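Local structure of ABC-type transport system, sugar-family extracellular solute-binding protein (Peptoclostridium difficile 630, 6HNJ) at residues A[150-155]-A[209-214]; A[196-201]-A[225-230]. The protein probably binds a small solute, perhaps a sugar, outside the cell and delivers it to an ABC transporter for uptake. The protein carries 1 engineered substitution. All coordinates share one frame; numbering follows the deposited sequence.

Interaction 1 (A[150-155]-A[209-214]); sequences IFAPKA and IDVLYV. With EDO (1,2-ethanediol), chain F; EDO (1,2-ethanediol), chain E.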
ATOM      1  N   ILE A 150      11.706  -4.400 -18.311  1.00 24.64           N
ATOM      2  CA  ILE A 150      13.055  -4.370 -17.719  1.00 24.68           C
ATOM      3  C   ILE A 150      13.477  -5.797 -17.387  1.00 26.34           C
ATOM      4  O   ILE A 150      14.536  -6.254 -17.805  1.00 26.47           O
ATOM      5  CB  ILE A 150      13.079  -3.457 -16.477  1.00 26.48           C
ATOM      6  CG1 ILE A 150      12.676  -2.041 -16.896  1.00 25.97           C
ATOM      7  CG2 ILE A 150      14.457  -3.458 -15.807  1.00 28.05           C
ATOM      8  CD1 ILE A 150      12.530  -1.028 -15.797  1.00 26.99           C
ATOM      9  N   PHE A 151      12.642  -6.534 -16.662  1.00 25.94           N
ATOM     10  CA  PHE A 151      13.128  -7.778 -16.055  1.00 26.02           C
ATOM     11  C   PHE A 151      12.691  -9.036 -16.752  1.00 26.13           C
ATOM     12  O   PHE A 151      13.202 -10.139 -16.444  1.00 28.35           O
ATOM     13  CB  PHE A 151      12.745  -7.815 -14.575  1.00 25.60           C
ATOM     14  CG  PHE A 151      13.290  -6.673 -13.798  1.00 23.81           C
ATOM     15  CD1 PHE A 151      14.656  -6.578 -13.569  1.00 24.73           C
ATOM     16  CD2 PHE A 151      12.460  -5.696 -13.301  1.00 22.42           C
ATOM     17  CE1 PHE A 151      15.180  -5.528 -12.853  1.00 22.95           C
ATOM     18  CE2 PHE A 151      12.964  -4.647 -12.580  1.00 23.65           C
ATOM     19  CZ  PHE A 151      14.338  -4.549 -12.360  1.00 23.87           C
ATOM     20  N   ALA A 152      11.748  -8.906 -17.677  1.00 24.42           N
ATOM     21  CA  ALA A 152      11.314 -10.047 -18.465  1.00 24.49           C
ATOM     22  C   ALA A 152      11.021  -9.619 -19.902  1.00 24.79           C
ATOM     23  O   ALA A 152       9.909  -9.803 -20.388  1.00 22.88           O
ATOM     24  CB  ALA A 152      10.091 -10.677 -17.805  1.00 25.53           C
ATOM     25  N   PRO A 153      12.035  -9.045 -20.596  1.00 27.20           N
ATOM     26  CA  PRO A 153      11.803  -8.375 -21.884  1.00 28.64           C
ATOM     27  C   PRO A 153      11.156  -9.203 -22.966  1.00 29.18           C
ATOM     28  O   PRO A 153      10.358  -8.674 -23.707  1.00 29.36           O
ATOM     29  CB  PRO A 153      13.218  -7.944 -22.358  1.00 30.05           C
ATOM     30  CG  PRO A 153      14.151  -8.243 -21.259  1.00 30.19           C
ATOM     31  CD  PRO A 153      13.458  -9.057 -20.213  1.00 28.87           C
ATOM     32  N   LYS A 154      11.512 -10.484 -23.070  1.00 29.60           N
ATOM     33  CA  LYS A 154      10.987 -11.318 -24.149  1.00 35.93           C
ATOM     34  C   LYS A 154       9.767 -12.136 -23.711  1.00 33.37           C
ATOM     35  O   LYS A 154       9.416 -13.094 -24.388  1.00 32.81           O
ATOM     36  CB  LYS A 154      12.085 -12.264 -24.697  1.00 42.90           C
ATOM     37  CG  LYS A 154      13.521 -11.696 -24.712  1.00 49.17           C
ATOM     38  CD  LYS A 154      14.326 -11.991 -25.987  1.00 56.48           C
ATOM     39  CE  LYS A 154      14.321 -13.455 -26.410  1.00 60.83           C
ATOM     40  NZ  LYS A 154      14.605 -14.391 -25.285  1.00 65.88           N
ATOM     41  N   ALA A 155       9.134 -11.782 -22.586  1.00 32.35           N
ATOM     42  CA  ALA A 155       8.003 -12.562 -22.043  1.00 31.47           C
ATOM     43  C   ALA A 155       6.798 -12.657 -22.980  1.00 31.06           C
ATOM     44  O   ALA A 155       6.431 -11.689 -23.633  1.00 31.69           O
ATOM     45  CB  ALA A 155       7.546 -11.968 -20.716  1.00 33.78           C
ATOM     46  N   ILE A 209       5.395 -20.301 -17.586  1.00 28.35           N
ATOM     47  CA  ILE A 209       5.342 -18.837 -17.511  1.00 27.68           C
ATOM     48  C   ILE A 209       6.726 -18.237 -17.684  1.00 27.38           C
ATOM     49  O   ILE A 209       7.735 -18.920 -17.471  1.00 27.80           O
ATOM     50  CB  ILE A 209       4.707 -18.347 -16.171  1.00 25.54           C
ATOM     51  CG1 ILE A 209       5.610 -18.645 -14.978  1.00 26.24           C
ATOM     52  CG2 ILE A 209       3.355 -19.015 -15.970  1.00 27.26           C
ATOM     53  CD1 ILE A 209       5.094 -18.121 -13.637  1.00 27.20           C
ATOM     54  N   ASP A 210       6.765 -16.965 -18.052  1.00 23.28           N
ATOM     55  CA  ASP A 210       8.013 -16.246 -18.197  1.00 25.39           C
ATOM     56  C   ASP A 210       8.291 -15.232 -17.058  1.00 26.63           C
ATOM     57  O   ASP A 210       9.432 -14.745 -16.904  1.00 26.45           O
ATOM     58  CB  ASP A 210       8.045 -15.544 -19.569  1.00 25.46           C
ATOM     59  CG  ASP A 210       7.836 -16.513 -20.759  1.00 28.11           C
ATOM     60  OD1 ASP A 210       8.465 -17.606 -20.800  1.00 31.00           O
ATOM     61  OD2 ASP A 210       7.060 -16.171 -21.669  1.00 27.00           O
ATOM     62  N   VAL A 211       7.237 -14.880 -16.314  1.00 23.63           N
ATOM     63  CA  VAL A 211       7.288 -13.924 -15.219  1.00 22.85           C
ATOM     64  C   VAL A 211       6.067 -14.271 -14.311  1.00 21.55           C
ATOM     65  O   VAL A 211       5.016 -14.700 -14.826  1.00 22.89           O
ATOM     66  CB  VAL A 211       7.255 -12.469 -15.738  1.00 22.96           C
ATOM     67  CG1 VAL A 211       5.994 -12.178 -16.561  1.00 22.74           C
ATOM     68  CG2 VAL A 211       7.373 -11.494 -14.603  1.00 22.47           C
ATOM     69  N   LEU A 212       6.232 -14.120 -12.997  1.00 20.66           N
ATOM     70  CA  LEU A 212       5.146 -14.274 -12.008  1.00 20.69           C
ATOM     71  C   LEU A 212       4.814 -12.902 -11.421  1.00 20.33           C
ATOM     72  O   LEU A 212       5.729 -12.130 -11.088  1.00 20.72           O
ATOM     73  CB  LEU A 212       5.568 -15.184 -10.872  1.00 20.77           C
ATOM     74  CG  LEU A 212       4.521 -15.481  -9.792  1.00 20.52           C
ATOM     75  CD1 LEU A 212       3.453 -16.377 -10.386  1.00 21.46           C
ATOM     76  CD2 LEU A 212       5.087 -16.081  -8.518  1.00 22.64           C
ATOM     77  N   TYR A 213       3.530 -12.609 -11.325  1.00 19.13           N
ATOM     78  CA  TYR A 213       3.032 -11.424 -10.607  1.00 20.00           C
ATOM     79  C   TYR A 213       2.420 -11.879  -9.311  1.00 20.42           C
ATOM     80  O   TYR A 213       1.530 -12.726  -9.318  1.00 21.97           O
ATOM     81  CB  TYR A 213       1.996 -10.662 -11.400  1.00 20.72           C
ATOM     82  CG  TYR A 213       1.532  -9.395 -10.731  1.00 21.65           C
ATOM     83  CD1 TYR A 213       2.334  -8.273 -10.719  1.00 22.78           C
ATOM     84  CD2 TYR A 213       0.288  -9.319 -10.110  1.00 23.30           C
ATOM     85  CE1 TYR A 213       1.901  -7.087 -10.128  1.00 23.14           C
ATOM     86  CE2 TYR A 213      -0.148  -8.145  -9.525  1.00 23.02           C
ATOM     87  CZ  TYR A 213       0.678  -7.038  -9.528  1.00 23.12           C
ATOM     88  OH  TYR A 213       0.284  -5.843  -8.963  1.00 24.53           O
ATOM     89  N   VAL A 214       2.922 -11.342  -8.199  1.00 21.35           N
ATOM     90  CA  VAL A 214       2.352 -11.570  -6.872  1.00 21.89           C
ATOM     91  C   VAL A 214       1.514 -10.354  -6.464  1.00 22.30           C
ATOM     92  O   VAL A 214       2.079  -9.291  -6.153  1.00 21.86           O
ATOM     93  CB  VAL A 214       3.459 -11.844  -5.850  1.00 22.51           C
ATOM     94  CG1 VAL A 214       2.863 -12.008  -4.462  1.00 24.32           C
ATOM     95  CG2 VAL A 214       4.217 -13.128  -6.236  1.00 21.60           C
TER
HETATM   96  C1  EDO F 405      11.269 -14.388 -21.210  1.00 57.65           C
HETATM   97  O1  EDO F 405      11.032 -15.318 -22.281  1.00 59.78           O
HETATM   98  C2  EDO F 405      12.690 -13.806 -21.274  1.00 58.86           C
HETATM   99  O2  EDO F 405      12.687 -12.387 -21.025  1.00 54.23           O
HETATM  100  C1  EDO E 404       6.060 -20.008 -22.791  1.00 58.57           C
HETATM  101  O1  EDO E 404       5.875 -18.585 -22.735  1.00 55.53           O
HETATM  102  C2  EDO E 404       7.453 -20.370 -22.297  1.00 57.58           C
HETATM  103  O2  EDO E 404       7.371 -20.653 -20.896  1.00 58.46           O
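OD2 of D210, a carboxylate oxygen 3.7 Å from CA of A155, shows how one acceptor can be gripped by several donors. It takes hydrogen bonds from the backbone N-H groups of K156 and T157, just past the turn, and a third from O1 of an ethanediol in chain E, at 2.9 Å. With CG beside the backbone N (chi1 -56°), the carboxylate reaches the start of the neighbouring strand, where these donors would be expected to favour its charged form. Alongside, CB of D210 rests 3.8 Å from CB of A155. The turn itself is type I, from A152 to A155, closed by the bond from A155 N to A152 O at 3.1 Å. It links the helix ending at F151 to strand 157-163, which lies beside strand 211-214 in a parallel sheet of the periplasmic-binding-protein fold; backbone bonds of D210 with T157 and of V211 with G159 join the two strands. Deeper in, the methyl of A152 points at the branch carbon of V211, CB to CB at 3.9 Å, while CG1 of V211 comes within 4.4 Å of CB of A155. A second ethanediol, in chain F, lies against both the turn and D210: its O2 accepts a bond from K154 N at 3.0 Å (N-H...O 151°), and its C1 packs 3.8 Å from CB of D210. Both diols probably come from the crystallisation liquor.

Interaction 2 (A[196-201]-A[225-230]); sequences NEVNQG and PIVSKI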
ATOM      1  N   ASN A 196      -0.380 -24.344   2.490  1.00 22.97           N
ATOM      2  CA  ASN A 196       0.263 -25.617   2.091  1.00 24.03           C
ATOM      3  C   ASN A 196       0.183 -25.961   0.569  1.00 23.85           C
ATOM      4  O   ASN A 196       0.869 -26.861   0.107  1.00 25.57           O
ATOM      5  CB  ASN A 196      -0.239 -26.770   2.947  1.00 25.80           C
ATOM      6  CG  ASN A 196      -1.686 -27.142   2.683  1.00 26.62           C
ATOM      7  OD1 ASN A 196      -2.109 -27.220   1.548  1.00 31.77           O
ATOM      8  ND2 ASN A 196      -2.446 -27.372   3.743  1.00 26.36           N
ATOM      9  N   GLU A 197      -0.636 -25.236  -0.175  1.00 24.25           N
ATOM     10  CA  GLU A 197      -0.691 -25.354  -1.657  1.00 25.00           C
ATOM     11  C   GLU A 197       0.350 -24.504  -2.406  1.00 24.32           C
ATOM     12  O   GLU A 197       0.512 -24.666  -3.609  1.00 24.04           O
ATOM     13  CB  GLU A 197      -2.090 -24.981  -2.146  1.00 26.87           C
ATOM     14  CG  GLU A 197      -3.214 -25.903  -1.672  1.00 29.48           C
ATOM     15  CD  GLU A 197      -4.590 -25.362  -2.051  1.00 31.46           C
ATOM     16  OE1 GLU A 197      -5.037 -24.338  -1.513  1.00 31.90           O
ATOM     17  OE2 GLU A 197      -5.240 -25.947  -2.925  1.00 43.28           O
ATOM     18  N   VAL A 198       1.063 -23.591  -1.726  1.00 23.71           N
ATOM     19  CA  VAL A 198       1.997 -22.678  -2.430  1.00 23.80           C
ATOM     20  C   VAL A 198       3.155 -23.402  -3.125  1.00 25.34           C
ATOM     21  O   VAL A 198       3.382 -23.177  -4.312  1.00 24.15           O
ATOM     22  CB  VAL A 198       2.498 -21.550  -1.506  1.00 22.83           C
ATOM     23  CG1 VAL A 198       3.600 -20.725  -2.169  1.00 24.34           C
ATOM     24  CG2 VAL A 198       1.329 -20.638  -1.155  1.00 23.70           C
ATOM     25  N   ASN A 199       3.906 -24.205  -2.385  1.00 27.29           N
ATOM     26  CA  ASN A 199       5.021 -25.022  -2.940  1.00 32.14           C
ATOM     27  C   ASN A 199       4.668 -25.686  -4.255  1.00 31.33           C
ATOM     28  O   ASN A 199       5.312 -25.450  -5.286  1.00 30.15           O
ATOM     29  CB  ASN A 199       5.370 -26.168  -1.971  1.00 37.57           C
ATOM     30  CG  ASN A 199       6.300 -25.760  -0.876  1.00 43.58           C
ATOM     31  OD1 ASN A 199       7.260 -25.042  -1.117  1.00 53.25           O
ATOM     32  ND2 ASN A 199       6.067 -26.281   0.338  1.00 48.88           N
ATOM     33  N   GLN A 200       3.635 -26.521  -4.207  1.00 30.74           N
ATOM     34  CA  GLN A 200       3.199 -27.317  -5.346  1.00 35.01           C
ATOM     35  C   GLN A 200       2.619 -26.419  -6.435  1.00 33.35           C
ATOM     36  O   GLN A 200       2.821 -26.674  -7.616  1.00 32.93           O
ATOM     37  CB  GLN A 200       2.149 -28.376  -4.938  1.00 39.53           C
ATOM     38  CG  GLN A 200       2.618 -29.408  -3.892  1.00 45.44           C
ATOM     39  CD  GLN A 200       2.166 -29.104  -2.446  1.00 49.22           C
ATOM     40  OE1 GLN A 200       2.466 -28.032  -1.882  1.00 50.05           O
ATOM     41  NE2 GLN A 200       1.447 -30.045  -1.845  1.00 47.81           N
ATOM     42  N   GLY A 201       1.898 -25.367  -6.038  1.00 31.81           N
ATOM     43  CA  GLY A 201       1.377 -24.401  -6.986  1.00 29.21           C
ATOM     44  C   GLY A 201       2.431 -23.702  -7.859  1.00 29.22           C
ATOM     45  O   GLY A 201       2.290 -23.651  -9.070  1.00 27.85           O
ATOM     46  N   PRO A 225       9.297 -16.261   0.550  1.00 23.78           N
ATOM     47  CA  PRO A 225      10.582 -17.009   0.603  1.00 25.15           C
ATOM     48  C   PRO A 225      10.549 -18.341  -0.147  1.00 26.72           C
ATOM     49  O   PRO A 225      11.528 -18.709  -0.788  1.00 28.87           O
ATOM     50  CB  PRO A 225      10.851 -17.161   2.123  1.00 25.27           C
ATOM     51  CG  PRO A 225      10.170 -15.923   2.691  1.00 25.05           C
ATOM     52  CD  PRO A 225       8.886 -15.826   1.891  1.00 23.28           C
ATOM     53  N   ILE A 226       9.410 -19.020  -0.127  1.00 25.58           N
ATOM     54  CA  ILE A 226       9.240 -20.284  -0.849  1.00 25.84           C
ATOM     55  C   ILE A 226       9.130 -20.061  -2.368  1.00 25.00           C
ATOM     56  O   ILE A 226       9.719 -20.767  -3.177  1.00 26.25           O
ATOM     57  CB  ILE A 226       7.942 -20.972  -0.354  1.00 26.55           C
ATOM     58  CG1 ILE A 226       8.091 -21.387   1.120  1.00 28.92           C
ATOM     59  CG2 ILE A 226       7.560 -22.148  -1.251  1.00 27.59           C
ATOM     60  CD1 ILE A 226       6.808 -21.892   1.738  1.00 29.02           C
ATOM     61  N   VAL A 227       8.292 -19.102  -2.748  1.00 22.78           N
ATOM     62  CA  VAL A 227       8.079 -18.733  -4.146  1.00 23.69           C
ATOM     63  C   VAL A 227       9.401 -18.240  -4.768  1.00 23.68           C
ATOM     64  O   VAL A 227       9.761 -18.656  -5.854  1.00 26.77           O
ATOM     65  CB  VAL A 227       6.997 -17.619  -4.270  1.00 21.87           C
ATOM     66  CG1 VAL A 227       6.846 -17.139  -5.719  1.00 22.43           C
ATOM     67  CG2 VAL A 227       5.655 -18.097  -3.732  1.00 24.24           C
ATOM     68  N   SER A 228      10.134 -17.412  -4.046  1.00 24.62           N
ATOM     69  CA  SER A 228      11.341 -16.843  -4.558  1.00 26.98           C
ATOM     70  C   SER A 228      12.361 -17.919  -4.881  1.00 29.51           C
ATOM     71  O   SER A 228      13.033 -17.825  -5.908  1.00 28.09           O
ATOM     72  CB  SER A 228      11.971 -15.901  -3.554  1.00 29.93           C
ATOM     73  OG  SER A 228      13.137 -15.317  -4.090  1.00 30.02           O
ATOM     74  N   LYS A 229      12.494 -18.924  -4.016  1.00 28.91           N
ATOM     75  CA  LYS A 229      13.474 -20.017  -4.263  1.00 29.18           C
ATOM     76  C   LYS A 229      13.203 -20.854  -5.498  1.00 28.70           C
ATOM     77  O   LYS A 229      14.109 -21.171  -6.265  1.00 28.86           O
ATOM     78  CB  LYS A 229      13.588 -20.939  -3.061  1.00 30.69           C
ATOM     79  CG  LYS A 229      14.461 -20.331  -1.985  1.00 33.47           C
ATOM     80  CD  LYS A 229      15.067 -21.388  -1.079  1.00 37.19           C
ATOM     81  CE  LYS A 229      14.331 -21.511   0.223  1.00 37.84           C
ATOM     82  NZ  LYS A 229      14.839 -20.508   1.190  1.00 41.56           N
ATOM     83  N   ILE A 230      11.949 -21.220  -5.671  1.00 25.35           N
ATOM     84  CA  ILE A 230      11.538 -22.012  -6.788  1.00 24.86           C
ATOM     85  C   ILE A 230      11.641 -21.167  -8.046  1.00 26.61           C
ATOM     86  O   ILE A 230      12.206 -21.613  -9.051  1.00 23.68           O
ATOM     87  CB  ILE A 230      10.124 -22.600  -6.588  1.00 23.76           C
ATOM     88  CG1 ILE A 230      10.108 -23.496  -5.333  1.00 25.10           C
ATOM     89  CG2 ILE A 230       9.692 -23.402  -7.811  1.00 25.89           C
ATOM     90  CD1 ILE A 230       8.745 -23.815  -4.755  1.00 24.99           C
TER
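The flat side-chain amide of N199 lies across the flank of I226, the two side chains crossing at about a right angle. Two neighbouring helices meet here, 198-205 and 224-233, which flank strand 211-214 in the chain as part of successive beta-alpha-beta units of a parallel sheet. CG2 of I226 does not sit over the middle of the amide: it lies beyond the oxygen end, displaced to one side of the plane, 3.8 Å from CG of N199. The 2.9 Å between OD1 of N199 and CG2 of I226 is too short for an ordinary contact, which makes the exact setting of this amide doubtful. CD1 of I230 lies 3.8 Å from the backbone O of N199, and at 4.1 Å from its OD1, again with the side chains crossing. N199 is exposed, so the amide lies at the solvent side of the contact. Toward the sheet the contact becomes wholly apolar, and V198 and V227, both buried, bring their branches together nearly perpendicular to each other. V198 points CG1 at the other helix by setting it anti to the backbone N (chi1 172°), and also approaches CG2 of I226 at 4.3 Å. Further inward V198 touches I192 of strand 186-192, whereas V227 and I230 both lean on I202, one turn along the first helix. The tightest sound contact between the two segments is a single methyl pair, CG1 of V198 against CG2 of V227 at 3.7 Å.

In the fold
Interactions 1 and 2 illustrate how one parallel sheet is packed from both faces. Their centres are about 17 Å apart, within the domain built on strands 186-192, 157-163, 211-214 and 238-240. Along the chain the segments alternate: 150-155, then 196-201, 209-214 and 225-230. Strand 211-214 is the common element, following helix 198-205 and preceding helix 224-233. Its V211 faces the turn of interaction 1, while L212 faces helix 224-233 of interaction 2, where its CD2 packs 3.5 Å from CG1 of V227. Both contacts therefore lie within one domain of what is, as in other periplasmic-binding-protein folds, a two-domain protein.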